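Local atomic coordinates of BIFUNCTIONAL PROTEIN Proline utilization A (PutA) (Corynebacterium freiburgense, PDB entry 5UX5), a protein that catalyses both steps of proline catabolism, oxidising proline with FAD in one domain and the resulting glutamate semialdehyde to glutamate with NAD in another. Residues T976-G981 with E1000-E1005; R1015-G1020 with L1052-K1057; W315-Y320 with D457-S462. One frame throughout, in Å; residues are numbered along the deposited sequence.

Contact 1: residues T976-G981 with E1000-E1005; sequences TLYVVG and ELRKLE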
loop_
_atom_site.group_PDB
_atom_site.type_symbol
_atom_site.label_atom_id
_atom_site.label_comp_id
_atom_site.label_asym_id
_atom_site.label_seq_id
_atom_site.Cartn_x
_atom_site.Cartn_y
_atom_site.Cartn_z
ATOM N N THR A 976 18.844 -25.700 11.679
ATOM C CA THR A 976 18.991 -27.119 11.947
ATOM C C THR A 976 18.254 -27.923 10.893
ATOM O O THR A 976 17.065 -27.683 10.647
ATOM C CB THR A 976 18.429 -27.490 13.325
ATOM O OG1 THR A 976 19.061 -26.711 14.356
ATOM C CG2 THR A 976 18.680 -28.957 13.585
ATOM N N LEU A 977 18.946 -28.918 10.332
ATOM C CA LEU A 977 18.373 -29.894 9.415
ATOM C C LEU A 977 18.519 -31.299 9.994
ATOM O O LEU A 977 19.592 -31.676 10.465
ATOM C CB LEU A 977 19.022 -29.808 8.026
ATOM C CG LEU A 977 18.424 -30.776 6.997
ATOM C CD1 LEU A 977 16.991 -30.438 6.766
ATOM C CD2 LEU A 977 19.146 -30.718 5.681
ATOM N N TYR A 978 17.424 -32.047 10.014
ATOM C CA TYR A 978 17.422 -33.428 10.465
ATOM C C TYR A 978 17.626 -34.368 9.284
ATOM O O TYR A 978 17.102 -34.135 8.188
ATOM C CB TYR A 978 16.111 -33.755 11.194
ATOM C CG TYR A 978 16.041 -33.112 12.564
ATOM C CD1 TYR A 978 16.622 -33.735 13.667
ATOM C CD2 TYR A 978 15.396 -31.887 12.761
ATOM C CE1 TYR A 978 16.585 -33.166 14.915
ATOM C CE2 TYR A 978 15.340 -31.295 14.034
ATOM C CZ TYR A 978 15.936 -31.944 15.111
ATOM O OH TYR A 978 15.899 -31.395 16.382
ATOM N N VAL A 979 18.398 -35.430 9.506
ATOM C CA VAL A 979 18.778 -36.356 8.444
ATOM C C VAL A 979 18.343 -37.762 8.839
ATOM O O VAL A 979 18.651 -38.223 9.943
ATOM C CB VAL A 979 20.294 -36.309 8.169
ATOM C CG1 VAL A 979 20.657 -37.196 6.992
ATOM C CG2 VAL A 979 20.745 -34.888 7.943
ATOM N N VAL A 980 17.643 -38.442 7.935
ATOM C CA VAL A 980 17.164 -39.797 8.173
ATOM C C VAL A 980 17.775 -40.749 7.156
ATOM O O VAL A 980 17.722 -40.492 5.946
ATOM C CB VAL A 980 15.637 -39.874 8.103
ATOM C CG1 VAL A 980 15.214 -41.302 8.348
ATOM C CG2 VAL A 980 15.064 -38.999 9.144
ATOM N N GLY A 981 18.380 -41.825 7.642
ATOM C CA GLY A 981 18.973 -42.822 6.775
ATOM C C GLY A 981 20.475 -42.851 6.931
ATOM O O GLY A 981 21.084 -41.983 7.558
ATOM N N GLU A 1000 23.178 -26.772 11.066
ATOM C CA GLU A 1000 23.554 -27.903 11.894
ATOM C C GLU A 1000 22.805 -29.115 11.379
ATOM O O GLU A 1000 21.602 -29.028 11.123
ATOM C CB GLU A 1000 23.215 -27.636 13.354
ATOM C CG GLU A 1000 23.570 -28.741 14.313
ATOM C CD GLU A 1000 22.891 -28.613 15.681
ATOM O OE1 GLU A 1000 23.350 -29.298 16.617
ATOM O OE2 GLU A 1000 21.911 -27.844 15.828
ATOM N N LEU A 1001 23.528 -30.205 11.135
ATOM C CA LEU A 1001 22.927 -31.487 10.789
ATOM C C LEU A 1001 22.721 -32.300 12.065
ATOM O O LEU A 1001 23.618 -32.364 12.911
ATOM C CB LEU A 1001 23.815 -32.244 9.817
ATOM C CG LEU A 1001 24.086 -31.459 8.558
ATOM C CD1 LEU A 1001 25.042 -32.192 7.656
ATOM C CD2 LEU A 1001 22.799 -31.284 7.868
ATOM N N ARG A 1002 21.526 -32.869 12.231
ATOM C CA ARG A 1002 21.221 -33.772 13.339
ATOM C C ARG A 1002 20.700 -35.081 12.771
ATOM O O ARG A 1002 19.703 -35.077 12.036
ATOM C CB ARG A 1002 20.191 -33.184 14.308
ATOM C CG ARG A 1002 20.702 -32.103 15.188
ATOM C CD ARG A 1002 19.637 -31.694 16.185
ATOM N NE ARG A 1002 19.884 -30.359 16.726
ATOM C CZ ARG A 1002 18.941 -29.588 17.252
ATOM N NH1 ARG A 1002 17.693 -30.031 17.305
ATOM N NH2 ARG A 1002 19.235 -28.376 17.717
ATOM N N LYS A 1003 21.394 -36.186 13.080
ATOM C CA LYS A 1003 20.929 -37.511 12.688
ATOM C C LYS A 1003 19.714 -37.886 13.522
ATOM O O LYS A 1003 19.610 -37.510 14.688
ATOM C CB LYS A 1003 22.037 -38.556 12.844
ATOM C CG LYS A 1003 22.693 -38.942 11.502
ATOM C CD LYS A 1003 23.939 -39.792 11.695
ATOM C CE LYS A 1003 24.696 -40.005 10.385
ATOM N NZ LYS A 1003 23.934 -40.831 9.396
ATOM N N LEU A 1004 18.751 -38.548 12.890
ATOM C CA LEU A 1004 17.446 -38.791 13.485
ATOM C C LEU A 1004 17.070 -40.248 13.283
ATOM O O LEU A 1004 17.188 -40.771 12.171
ATOM C CB LEU A 1004 16.384 -37.893 12.859
ATOM C CG LEU A 1004 14.963 -37.946 13.419
ATOM C CD1 LEU A 1004 14.792 -37.082 14.668
ATOM C CD2 LEU A 1004 14.024 -37.522 12.334
ATOM N N GLU A 1005 16.618 -40.893 14.350
ATOM C CA GLU A 1005 16.183 -42.283 14.320
ATOM C C GLU A 1005 14.656 -42.371 14.301
ATOM O O GLU A 1005 13.942 -41.370 14.446
ATOM C CB GLU A 1005 16.743 -43.026 15.535
ATOM C CG GLU A 1005 18.259 -42.983 15.658
ATOM C CD GLU A 1005 18.908 -44.328 15.328
ATOM O OE1 GLU A 1005 19.206 -44.587 14.133
ATOM O OE2 GLU A 1005 19.101 -45.129 16.273
#
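The strands within 976-981 and 1000-1005 run parallel as neighbours at the two ends of a beta-alpha-beta unit, in which helix 984-997 carries the chain from one strand to the next. The unit lies in the C-terminal part of PutA; here the crossover helix packs on one face of the pair, while the other carries a tyrosine, an arginine and a glutamate. Four backbone hydrogen bonds hold the pair. Leu977 N gives to Glu1000 O (2.8 Å), and Leu977 O takes the N-H of Arg1002. Val979 then repeats the pattern, its N giving to Arg1002 O and its O receiving from Leu1004 N (3.0 Å). On the face of Leu977, Val979 and Leu1001, Leu1001 CD2 reaches both Leu977 CB and Val979 CG2 at 4.1 Å, and Leu990 of the helix touches Val979 and Leu1001. The face of Thr976, Tyr978, Glu1000 and Arg1002 is more polar. Tyr978 and Arg1002 run alongside each other, with Arg1002 CD 3.6 Å from Tyr978 CE1. Extended from CG to NE, the arginine chain brings its guanidinium level with the phenol oxygen, its plane turned 78° from the ring; the very short approach of NH1 to OH is doubtful in its exact length. Beyond the strand pairing, on the Tyr978 side, Leu1004 sends CD1 toward the tyrosine ring and CD2 against Val980 CG2 (3.7 Å). Glu1000 OE2 is salt-bridged to Arg1002 NH2, though its hydrogen bonds from NE and NH2 are weak, while Thr976 CG2 sits over one guanidinium face, 3.6 Å above the plane.

Contact 2: residues R1015-G1020 with L1052-K1057; sequences RIRAIG and LLHFLK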
loop_
_atom_site.group_PDB
_atom_site.type_symbol
_atom_site.label_atom_id
_atom_site.label_comp_id
_atom_site.label_asym_id
_atom_site.label_seq_id
_atom_site.Cartn_x
_atom_site.Cartn_y
_atom_site.Cartn_z
ATOM N N ARG A 1015 12.608 -29.564 9.257
ATOM C CA ARG A 1015 12.855 -30.126 7.940
ATOM C C ARG A 1015 13.692 -31.384 8.128
ATOM O O ARG A 1015 14.689 -31.361 8.857
ATOM C CB ARG A 1015 13.586 -29.123 7.032
ATOM C CG ARG A 1015 12.784 -27.954 6.475
ATOM C CD ARG A 1015 13.663 -27.062 5.637
ATOM N NE ARG A 1015 13.009 -25.832 5.204
ATOM C CZ ARG A 1015 13.629 -24.844 4.555
ATOM N NH1 ARG A 1015 14.922 -24.926 4.278
ATOM N NH2 ARG A 1015 12.969 -23.759 4.187
ATOM N N ILE A 1016 13.281 -32.482 7.500
ATOM C CA ILE A 1016 13.937 -33.774 7.674
ATOM C C ILE A 1016 14.372 -34.248 6.302
ATOM O O ILE A 1016 13.526 -34.438 5.418
ATOM C CB ILE A 1016 13.016 -34.798 8.349
ATOM C CG1 ILE A 1016 12.578 -34.293 9.713
ATOM C CG2 ILE A 1016 13.705 -36.058 8.540
ATOM C CD1 ILE A 1016 11.214 -34.806 10.106
ATOM N N ARG A 1017 15.694 -34.378 6.104
ATOM C CA ARG A 1017 16.249 -34.829 4.827
ATOM C C ARG A 1017 16.443 -36.342 4.846
ATOM O O ARG A 1017 17.032 -36.889 5.785
ATOM C CB ARG A 1017 17.581 -34.141 4.525
ATOM C CG ARG A 1017 18.057 -34.292 3.085
ATOM C CD ARG A 1017 17.120 -33.565 2.139
ATOM N NE ARG A 1017 17.583 -33.537 0.746
ATOM C CZ ARG A 1017 17.227 -34.408 -0.196
ATOM N NH1 ARG A 1017 16.405 -35.412 0.072
ATOM N NH2 ARG A 1017 17.702 -34.271 -1.425
ATOM N N ALA A 1018 15.951 -37.009 3.802
ATOM C CA ALA A 1018 16.073 -38.452 3.657
ATOM C C ALA A 1018 17.307 -38.775 2.830
ATOM O O ALA A 1018 17.488 -38.236 1.727
ATOM C CB ALA A 1018 14.846 -39.046 2.976
ATOM N N ILE A 1019 18.166 -39.641 3.366
ATOM C CA ILE A 1019 19.312 -40.124 2.613
ATOM C C ILE A 1019 19.290 -41.646 2.592
ATOM O O ILE A 1019 18.830 -42.296 3.537
ATOM C CB ILE A 1019 20.644 -39.585 3.190
ATOM C CG1 ILE A 1019 20.959 -40.182 4.567
ATOM C CG2 ILE A 1019 20.622 -38.067 3.258
ATOM C CD1 ILE A 1019 22.350 -39.867 5.023
ATOM N N GLY A 1020 19.805 -42.220 1.507
ATOM C CA GLY A 1020 19.934 -43.661 1.411
ATOM C C GLY A 1020 18.830 -44.291 0.581
ATOM O O GLY A 1020 17.961 -43.620 0.014
ATOM N N LEU A 1052 20.387 -26.848 -2.357
ATOM C CA LEU A 1052 20.626 -25.851 -1.312
ATOM C C LEU A 1052 19.336 -25.182 -0.821
ATOM O O LEU A 1052 19.347 -24.559 0.253
ATOM C CB LEU A 1052 21.645 -24.795 -1.786
ATOM C CG LEU A 1052 23.113 -25.277 -1.900
ATOM C CD1 LEU A 1052 24.038 -24.285 -2.569
ATOM C CD2 LEU A 1052 23.699 -25.626 -0.558
ATOM N N LEU A 1053 18.216 -25.315 -1.543
ATOM C CA LEU A 1053 16.978 -24.713 -1.043
ATOM C C LEU A 1053 16.578 -25.354 0.280
ATOM O O LEU A 1053 16.005 -24.692 1.150
ATOM C CB LEU A 1053 15.851 -24.809 -2.086
ATOM C CG LEU A 1053 16.004 -23.942 -3.357
ATOM C CD1 LEU A 1053 14.968 -24.207 -4.423
ATOM C CD2 LEU A 1053 16.010 -22.483 -3.072
ATOM N N HIS A 1054 16.931 -26.626 0.471
ATOM C CA HIS A 1054 16.655 -27.333 1.711
ATOM C C HIS A 1054 17.426 -26.766 2.891
ATOM O O HIS A 1054 17.074 -27.062 4.043
ATOM C CB HIS A 1054 16.987 -28.817 1.543
ATOM C CG HIS A 1054 16.252 -29.467 0.420
ATOM N ND1 HIS A 1054 16.857 -30.323 -0.474
ATOM C CD2 HIS A 1054 14.951 -29.399 0.050
ATOM C CE1 HIS A 1054 15.968 -30.742 -1.355
ATOM N NE2 HIS A 1054 14.800 -30.198 -1.058
ATOM N N PHE A 1055 18.434 -25.930 2.637
ATOM C CA PHE A 1055 19.258 -25.373 3.698
ATOM C C PHE A 1055 18.998 -23.897 3.947
ATOM O O PHE A 1055 19.721 -23.279 4.737
ATOM C CB PHE A 1055 20.731 -25.613 3.369
ATOM C CG PHE A 1055 21.109 -27.066 3.387
ATOM C CD1 PHE A 1055 20.749 -27.903 2.336
ATOM C CD2 PHE A 1055 21.810 -27.600 4.449
ATOM C CE1 PHE A 1055 21.079 -29.250 2.355
ATOM C CE2 PHE A 1055 22.159 -28.947 4.459
ATOM C CZ PHE A 1055 21.790 -29.769 3.416
ATOM N N LEU A 1056 17.970 -23.323 3.307
ATOM C CA LEU A 1056 17.737 -21.878 3.280
ATOM C C LEU A 1056 16.260 -21.539 3.481
ATOM O O LEU A 1056 15.351 -22.249 3.036
ATOM C CB LEU A 1056 18.216 -21.267 1.952
ATOM C CG LEU A 1056 19.704 -21.433 1.621
ATOM C CD1 LEU A 1056 19.923 -21.151 0.154
ATOM C CD2 LEU A 1056 20.573 -20.528 2.480
ATOM N N LYS A 1057 16.033 -20.413 4.122
ATOM C CA LYS A 1057 14.699 -19.861 4.296
ATOM C C LYS A 1057 14.594 -18.578 3.475
ATOM O O LYS A 1057 15.345 -17.623 3.705
ATOM C CB LYS A 1057 14.440 -19.569 5.776
ATOM C CG LYS A 1057 14.459 -20.754 6.717
ATOM C CD LYS A 1057 14.183 -20.270 8.135
ATOM C CE LYS A 1057 15.253 -19.281 8.551
ATOM N NZ LYS A 1057 15.370 -19.053 10.023
#
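Arg1015 reaches from the first residue of 1015-1020 into the backbone of the other segment, and its guanidinium makes the tight half of this contact. NH1 and NH2 both grip Leu1056 O end-on, each at 3.0 Å. That oxygen lies in the guanidinium plane, yet both donors stand above its carbonyl plane, on the same face. NH1 also gives a weak bond to His1054 O (3.0 Å). The arginine chain, extended from CG to NE, provides the length needed, since the nearest pair of CA atoms, Arg1015 to His1054, is 7.8 Å apart. Across the two segments the rest is looser. Arg1017 NE comes 3.5 Å from His1054 ND1, their flat groups inclined at 65°, but the strongest polar partner of both is Glu1051, salt-bridged to Arg1017 NH2 and hydrogen-bonded to His1054 ND1; backbone carbonyls, among them Gly1042 O, also take Arg1017. Lys1057 brushes Arg1015 NH2 with CG, and has a cation-pi contact with Trp890; Arg1015, His1054 and Lys1057 all remain partly open to solvent. The gripped carbonyls lie where a 3-10 turn, 1052-1055, passes into strand 1056-1064, so the arginine ties a parallel strand to the start of an antiparallel one, both neighbours of strand 965-980 in a C-terminal alpha/beta fold.

Contact 3: residues W315-Y320 with D457-S462; sequences WYPAPY and DSRRLS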
loop_
_atom_site.group_PDB
_atom_site.type_symbol
_atom_site.label_atom_id
_atom_site.label_comp_id
_atom_site.label_asym_id
_atom_site.label_seq_id
_atom_site.Cartn_x
_atom_site.Cartn_y
_atom_site.Cartn_z
ATOM N N TRP A 315 1.343 4.239 -11.636
ATOM C CA TRP A 315 0.613 5.312 -12.282
ATOM C C TRP A 315 1.589 6.389 -12.704
ATOM O O TRP A 315 2.704 6.462 -12.181
ATOM C CB TRP A 315 -0.410 5.936 -11.337
ATOM C CG TRP A 315 -1.495 5.052 -10.868
ATOM C CD1 TRP A 315 -2.034 3.992 -11.533
ATOM C CD2 TRP A 315 -2.216 5.166 -9.628
ATOM N NE1 TRP A 315 -3.047 3.440 -10.780
ATOM C CE2 TRP A 315 -3.178 4.150 -9.613
ATOM C CE3 TRP A 315 -2.149 6.043 -8.542
ATOM C CZ2 TRP A 315 -4.043 3.963 -8.535
ATOM C CZ3 TRP A 315 -2.998 5.847 -7.479
ATOM C CH2 TRP A 315 -3.930 4.821 -7.478
ATOM N N TYR A 316 1.146 7.262 -13.620
ATOM C CA TYR A 316 1.901 8.479 -13.856
ATOM C C TYR A 316 1.714 9.417 -12.674
ATOM O O TYR A 316 0.641 9.458 -12.051
ATOM C CB TYR A 316 1.443 9.199 -15.117
ATOM C CG TYR A 316 1.750 8.482 -16.381
ATOM C CD1 TYR A 316 3.032 8.463 -16.890
ATOM C CD2 TYR A 316 0.753 7.819 -17.071
ATOM C CE1 TYR A 316 3.321 7.799 -18.074
ATOM C CE2 TYR A 316 1.019 7.139 -18.238
ATOM C CZ TYR A 316 2.311 7.131 -18.735
ATOM O OH TYR A 316 2.587 6.461 -19.891
ATOM N N PRO A 317 2.739 10.179 -12.343
ATOM C CA PRO A 317 2.552 11.279 -11.396
ATOM C C PRO A 317 1.469 12.222 -11.911
ATOM O O PRO A 317 1.296 12.404 -13.115
ATOM C CB PRO A 317 3.926 11.951 -11.354
ATOM C CG PRO A 317 4.876 10.951 -12.015
ATOM C CD PRO A 317 4.073 10.161 -12.955
ATOM N N ALA A 318 0.664 12.735 -10.997
ATOM C CA ALA A 318 -0.341 13.719 -11.387
ATOM C C ALA A 318 0.259 15.036 -11.898
ATOM O O ALA A 318 -0.351 15.650 -12.795
ATOM C CB ALA A 318 -1.301 13.946 -10.212
ATOM N N PRO A 319 1.370 15.547 -11.364
ATOM C CA PRO A 319 1.926 16.796 -11.878
ATOM C C PRO A 319 2.706 16.584 -13.169
ATOM O O PRO A 319 2.965 15.473 -13.612
ATOM C CB PRO A 319 2.869 17.272 -10.767
ATOM C CG PRO A 319 2.548 16.460 -9.599
ATOM C CD PRO A 319 2.047 15.156 -10.119
ATOM N N TYR A 320 3.045 17.702 -13.791
ATOM C CA TYR A 320 3.834 17.688 -14.999
ATOM C C TYR A 320 5.171 17.042 -14.718
ATOM O O TYR A 320 5.639 17.037 -13.581
ATOM C CB TYR A 320 4.074 19.114 -15.489
ATOM C CG TYR A 320 2.912 19.817 -16.126
ATOM C CD1 TYR A 320 2.508 19.498 -17.408
ATOM C CD2 TYR A 320 2.239 20.843 -15.461
ATOM C CE1 TYR A 320 1.447 20.167 -18.016
ATOM C CE2 TYR A 320 1.170 21.518 -16.067
ATOM C CZ TYR A 320 0.789 21.166 -17.343
ATOM O OH TYR A 320 -0.246 21.804 -17.959
ATOM N N ASP A 457 -4.966 17.492 -20.323
ATOM C CA ASP A 457 -5.597 16.298 -19.773
ATOM C C ASP A 457 -4.924 15.895 -18.470
ATOM O O ASP A 457 -3.813 16.323 -18.159
ATOM C CB ASP A 457 -5.526 15.131 -20.755
ATOM C CG ASP A 457 -6.617 15.171 -21.777
ATOM O OD1 ASP A 457 -7.560 15.977 -21.600
ATOM O OD2 ASP A 457 -6.549 14.373 -22.736
ATOM N N SER A 458 -5.621 15.074 -17.693
ATOM C CA SER A 458 -5.039 14.525 -16.472
ATOM C C SER A 458 -4.059 13.376 -16.775
ATOM O O SER A 458 -4.408 12.395 -17.440
ATOM C CB SER A 458 -6.150 14.061 -15.537
ATOM O OG SER A 458 -5.674 13.117 -14.616
ATOM N N ARG A 459 -2.847 13.471 -16.225
ATOM C CA ARG A 459 -1.861 12.418 -16.413
ATOM C C ARG A 459 -2.370 11.048 -15.974
ATOM O O ARG A 459 -1.884 10.021 -16.487
ATOM C CB ARG A 459 -0.586 12.755 -15.644
ATOM C CG ARG A 459 -0.006 14.079 -16.001
ATOM C CD ARG A 459 1.216 13.844 -16.822
ATOM N NE ARG A 459 2.417 13.657 -16.034
ATOM C CZ ARG A 459 3.382 12.822 -16.361
ATOM N NH1 ARG A 459 3.271 12.061 -17.450
ATOM N NH2 ARG A 459 4.458 12.750 -15.599
ATOM N N ARG A 460 -3.347 11.006 -15.066
ATOM C CA ARG A 460 -3.877 9.748 -14.558
ATOM C C ARG A 460 -4.846 9.081 -15.537
ATOM O O ARG A 460 -5.374 8.007 -15.237
ATOM C CB ARG A 460 -4.575 9.992 -13.217
ATOM C CG ARG A 460 -3.673 10.419 -12.068
ATOM C CD ARG A 460 -2.747 9.272 -11.632
ATOM N NE ARG A 460 -1.875 9.658 -10.529
ATOM C CZ ARG A 460 -2.243 9.635 -9.250
ATOM N NH1 ARG A 460 -3.466 9.218 -8.932
ATOM N NH2 ARG A 460 -1.388 10.032 -8.304
ATOM N N LEU A 461 -5.107 9.692 -16.698
ATOM C CA LEU A 461 -6.109 9.138 -17.598
ATOM C C LEU A 461 -5.664 7.843 -18.241
ATOM O O LEU A 461 -6.514 7.092 -18.717
ATOM C CB LEU A 461 -6.476 10.131 -18.696
ATOM C CG LEU A 461 -7.287 11.401 -18.395
ATOM C CD1 LEU A 461 -7.386 12.232 -19.668
ATOM C CD2 LEU A 461 -8.657 11.100 -17.853
ATOM N N SER A 462 -4.364 7.576 -18.292
ATOM C CA SER A 462 -3.845 6.288 -18.734
ATOM C C SER A 462 -2.657 5.949 -17.860
ATOM O O SER A 462 -2.292 6.707 -16.954
ATOM C CB SER A 462 -3.435 6.297 -20.209
ATOM O OG SER A 462 -2.284 7.119 -20.383
#
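Trp315 CE3 lies over one face of the Arg460 guanidinium, 3.5 Å above its plane and displaced toward the rim, with the two groups inclined at 34°. Near the edge, Arg460 NE gives a hydrogen bond to Tyr316 O (2.9 Å), arriving almost in line with the C=O bond. The Arg459 guanidinium has Tyr316 CB over one face and Pro319 O in plane at its edge, where NE makes a nearly straight bond of 3.1 Å (171°). The Tyr316 ring, in turn, takes Ser462 O at its edge, 3.2 Å from CD2. The first segment follows helix 303-313 in the proline dehydrogenase TIM barrel, and the second is a later loop laid against it. Thus two successive arginines serve the carbonyls of one irregular, proline-rich segment. Bends at chi2 and chi3 turn the Arg459 chain so that NE meets Pro319 O; its CB lies 3.2 Å from Pro317 O. Arg460 has a second polar partner in a salt bridge from NH1 to Asp473. Tyr320, whose hydroxyl bonds to Ala455 O, belongs to the FAD pocket, its side chain about 5 Å from the cofactor. Ser458 OG accepts from Arg460 N (3.2 Å) in an ST turn and also bonds to Tyr236 OH.

Overall arrangement
Along the chain the contacts come in series, contact 3 first, then contact 1, then contact 2. Contact 3 packs a later loop, 457-462, against the FAD-binding proline dehydrogenase barrel, on the opposite side of the chain's centre from the other two; its centre is about 57 Å from that of contact 1 and about 50 Å from that of contact 2. Contacts 1 and 2 are adjacent, their centres about 9 Å apart, and strand 965-980 lies between strands 1000-1003 and 1015-1018. Probable backbone hydrogen bonds of Tyr978 and Val980 with Arg1017 join them. The distance is consistent with a bifunctional chain whose C-terminal region lies far from the barrel and is joined by strand 1056-1064 to strand 870-873 of the aldehyde dehydrogenase part.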